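Beta-mannosidase (Trichoderma harzianum, PDB 4CVU) probably hydrolyses beta-linked mannose from the non-reducing ends of mannosides and glycans, as a fungal beta-mannosidase of glycoside hydrolase family 2. Local coordinates at residues Gln448-Leu453 with Gly486-Glu491. Numbering follows the deposited sequence.
Sequences QFSDTL and GGNEFE
Ser450 and Asn488 form a single parallel beta bridge where the loops leaving neighbouring strands 442-446 and 481-485 of the (beta/alpha)8 barrel run alongside each other. Asn488 uses its backbone in both directions. Its N gives a nearly straight hydrogen bond to Phe449 O (2.8 Å), in the carbonyl plane, while its O accepts Asp451 N at 3.1 Å, the donor tilted 27° from the carbonyl plane. Gly487 CA lies 3.1 Å from Phe449 O, leaving no room there for a CB.

The side chains reinforce the bridge. With CG anti to the backbone N (chi1 168°), the Asn488 amide swings beside Ser450, and ND2 donates to OG at 3.0 Å, the hydroxyl 19° out of the amide plane. The same OG gives its proton to Ser423 O, so it serves as acceptor and donor. ND2 also makes a weak bond to Glu489 OE1, and Arg420 takes Asn488 OD1, leaving the amide held at both ends. Tyr454 OH accepts Ser450 N, and Arg188 reaches Ser450 O. The Asn-Glu pair after the fourth barrel strand matches the clan GH-A signature, in which this glutamate is the acid/base; Glu489 probably has that role. It also occupies the N-cap position of helix 490-501.

Phe490 turns its ring edge to Phe449 O, while CZ meets Phe449 CB at 4.1 Å and CD2 meets Leu453 CD2 at 4.0 Å. Replacing this ring with an alanine would probably open a gap between Phe449 CB and Leu453, leaving the 448-453 loop freer to shift. Among the buried polar atoms Gly486 O lacks a hydrogen-bond partner; Phe449 CD2 lies 3.5 Å from it.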
ATOM      1  N   GLN A 448      18.707  10.808  29.036  1.00 36.24           N
ATOM      2  CA  GLN A 448      17.886   9.715  28.485  1.00 35.02           C
ATOM      3  C   GLN A 448      17.393   8.698  29.517  1.00 36.09           C
ATOM      4  O   GLN A 448      17.811   7.560  29.552  1.00 36.53           O
ATOM      5  CB  GLN A 448      18.603   9.065  27.287  1.00 36.41           C
ATOM      6  CG  GLN A 448      19.052  10.071  26.239  1.00 35.43           C
ATOM      7  CD  GLN A 448      17.939  10.990  25.784  1.00 35.96           C
ATOM      8  OE1 GLN A 448      16.825  10.551  25.559  1.00 37.03           O
ATOM      9  NE2 GLN A 448      18.241  12.264  25.615  1.00 36.20           N
ATOM     10  N   PHE A 449      16.498   9.132  30.390  1.00 36.29           N
ATOM     11  CA  PHE A 449      15.926   8.259  31.379  1.00 37.63           C
ATOM     12  C   PHE A 449      14.415   8.560  31.488  1.00 37.90           C
ATOM     13  O   PHE A 449      14.027   9.718  31.625  1.00 36.27           O
ATOM     14  CB  PHE A 449      16.594   8.485  32.737  1.00 39.12           C
ATOM     15  CG  PHE A 449      18.074   8.236  32.735  1.00 38.90           C
ATOM     16  CD1 PHE A 449      18.583   6.964  33.019  1.00 39.44           C
ATOM     17  CD2 PHE A 449      18.965   9.274  32.470  1.00 37.61           C
ATOM     18  CE1 PHE A 449      19.969   6.748  33.041  1.00 38.40           C
ATOM     19  CE2 PHE A 449      20.324   9.057  32.470  1.00 39.03           C
ATOM     20  CZ  PHE A 449      20.830   7.780  32.756  1.00 37.78           C
ATOM     21  N   SER A 450      13.570   7.521  31.429  1.00 37.85           N
ATOM     22  CA  SER A 450      12.161   7.763  31.134  1.00 38.10           C
ATOM     23  C   SER A 450      11.141   6.670  31.536  1.00 38.80           C
ATOM     24  O   SER A 450      11.200   5.543  31.058  1.00 38.52           O
ATOM     25  CB  SER A 450      12.055   8.110  29.629  1.00 37.21           C
ATOM     26  OG  SER A 450      10.730   8.429  29.254  1.00 36.44           O
ATOM     27  N   ASP A 451      10.238   7.029  32.450  1.00 39.72           N
ATOM     28  CA  ASP A 451       9.067   6.247  32.762  1.00 41.58           C
ATOM     29  C   ASP A 451       9.390   4.832  33.276  1.00 41.92           C
ATOM     30  O   ASP A 451       8.666   3.871  33.023  1.00 40.14           O
ATOM     31  CB  ASP A 451       8.171   6.178  31.522  1.00 45.12           C
ATOM     32  CG  ASP A 451       6.747   5.772  31.853  1.00 53.84           C
ATOM     33  OD1 ASP A 451       6.304   5.941  33.023  1.00 55.99           O
ATOM     34  OD2 ASP A 451       6.060   5.261  30.929  1.00 57.64           O
ATOM     35  N   THR A 452      10.492   4.728  33.989  1.00 40.51           N
ATOM     36  CA  THR A 452      10.829   3.532  34.733  1.00 40.65           C
ATOM     37  C   THR A 452      11.944   3.930  35.678  1.00 40.71           C
ATOM     38  O   THR A 452      12.461   5.058  35.603  1.00 39.63           O
ATOM     39  CB  THR A 452      11.264   2.379  33.810  1.00 39.37           C
ATOM     40  OG1 THR A 452      11.288   1.136  34.544  1.00 40.99           O
ATOM     41  CG2 THR A 452      12.603   2.677  33.159  1.00 38.25           C
ATOM     42  N   LEU A 453      12.285   3.015  36.587  1.00 41.90           N
ATOM     43  CA  LEU A 453      13.397   3.222  37.510  1.00 42.62           C
ATOM     44  C   LEU A 453      14.582   2.455  36.984  1.00 42.75           C
ATOM     45  O   LEU A 453      14.403   1.510  36.242  1.00 42.60           O
ATOM     46  CB  LEU A 453      13.026   2.799  38.938  1.00 43.22           C
ATOM     47  CG  LEU A 453      11.902   3.620  39.587  1.00 43.41           C
ATOM     48  CD1 LEU A 453      11.694   3.210  41.040  1.00 45.66           C
ATOM     49  CD2 LEU A 453      12.153   5.119  39.522  1.00 44.67           C
ATOM     50  N   GLY A 486      16.845  15.649  34.512  1.00 40.25           N
ATOM     51  CA  GLY A 486      17.457  14.318  34.680  1.00 40.03           C
ATOM     52  C   GLY A 486      16.711  13.191  33.991  1.00 39.96           C
ATOM     53  O   GLY A 486      17.296  12.153  33.624  1.00 40.40           O
ATOM     54  N   GLY A 487      15.411  13.396  33.766  1.00 39.82           N
ATOM     55  CA  GLY A 487      14.605  12.363  33.122  1.00 39.97           C
ATOM     56  C   GLY A 487      13.119  12.549  33.265  1.00 42.09           C
ATOM     57  O   GLY A 487      12.633  13.405  34.029  1.00 43.84           O
ATOM     58  N   ASN A 488      12.389  11.729  32.545  1.00 41.74           N
ATOM     59  CA  ASN A 488      10.955  11.904  32.413  1.00 42.78           C
ATOM     60  C   ASN A 488      10.175  11.100  33.441  1.00 42.23           C
ATOM     61  O   ASN A 488      10.351   9.930  33.584  1.00 40.63           O
ATOM     62  CB  ASN A 488      10.569  11.576  30.962  1.00 42.00           C
ATOM     63  CG  ASN A 488       9.083  11.447  30.759  1.00 45.43           C
ATOM     64  OD1 ASN A 488       8.351  12.402  30.917  1.00 42.67           O
ATOM     65  ND2 ASN A 488       8.624  10.239  30.454  1.00 45.84           N
ATOM     66  N   GLU A 489       9.270  11.791  34.132  1.00 44.06           N
ATOM     67  CA  GLU A 489       8.269  11.196  35.049  1.00 44.93           C
ATOM     68  C   GLU A 489       8.721  10.362  36.270  1.00 43.08           C
ATOM     69  O   GLU A 489       8.225   9.267  36.481  1.00 44.23           O
ATOM     70  CB  GLU A 489       7.240  10.398  34.244  1.00 48.22           C
ATOM     71  CG  GLU A 489       5.958  11.193  33.987  1.00 51.89           C
ATOM     72  CD  GLU A 489       5.386  10.982  32.599  1.00 55.77           C
ATOM     73  OE1 GLU A 489       5.705   9.934  31.974  1.00 58.56           O
ATOM     74  OE2 GLU A 489       4.588  11.872  32.144  1.00 55.92           O
ATOM     75  N   PHE A 490       9.635  10.893  37.070  1.00 40.14           N
ATOM     76  CA  PHE A 490      10.108  10.208  38.212  1.00 41.12           C
ATOM     77  C   PHE A 490       9.265  10.537  39.442  1.00 40.69           C
ATOM     78  O   PHE A 490       8.512   9.733  39.863  1.00 40.08           O
ATOM     79  CB  PHE A 490      11.566  10.575  38.447  1.00 39.73           C
ATOM     80  CG  PHE A 490      12.485   9.804  37.593  1.00 40.16           C
ATOM     81  CD1 PHE A 490      12.658  10.133  36.274  1.00 40.54           C
ATOM     82  CD2 PHE A 490      13.086   8.681  38.071  1.00 41.67           C
ATOM     83  CE1 PHE A 490      13.463   9.365  35.475  1.00 40.37           C
ATOM     84  CE2 PHE A 490      13.901   7.902  37.285  1.00 40.88           C
ATOM     85  CZ  PHE A 490      14.100   8.251  35.977  1.00 41.36           C
ATOM     86  N   GLU A 491       9.378  11.744  39.953  1.00 40.49           N
ATOM     87  CA  GLU A 491       8.772  12.108  41.224  1.00 41.07           C
ATOM     88  C   GLU A 491       7.242  12.234  41.180  1.00 41.85           C
ATOM     89  O   GLU A 491       6.551  12.153  42.219  1.00 41.59           O
ATOM     90  CB  GLU A 491       9.369  13.430  41.701  1.00 42.49           C
ATOM     91  CG  GLU A 491      10.793  13.318  42.317  1.00 42.38           C
ATOM     92  CD  GLU A 491      11.344  14.662  42.806  1.00 43.18           C
ATOM     93  OE1 GLU A 491      10.572  15.410  43.433  1.00 41.58           O
ATOM     94  OE2 GLU A 491      12.536  14.979  42.576  1.00 41.74           O
TER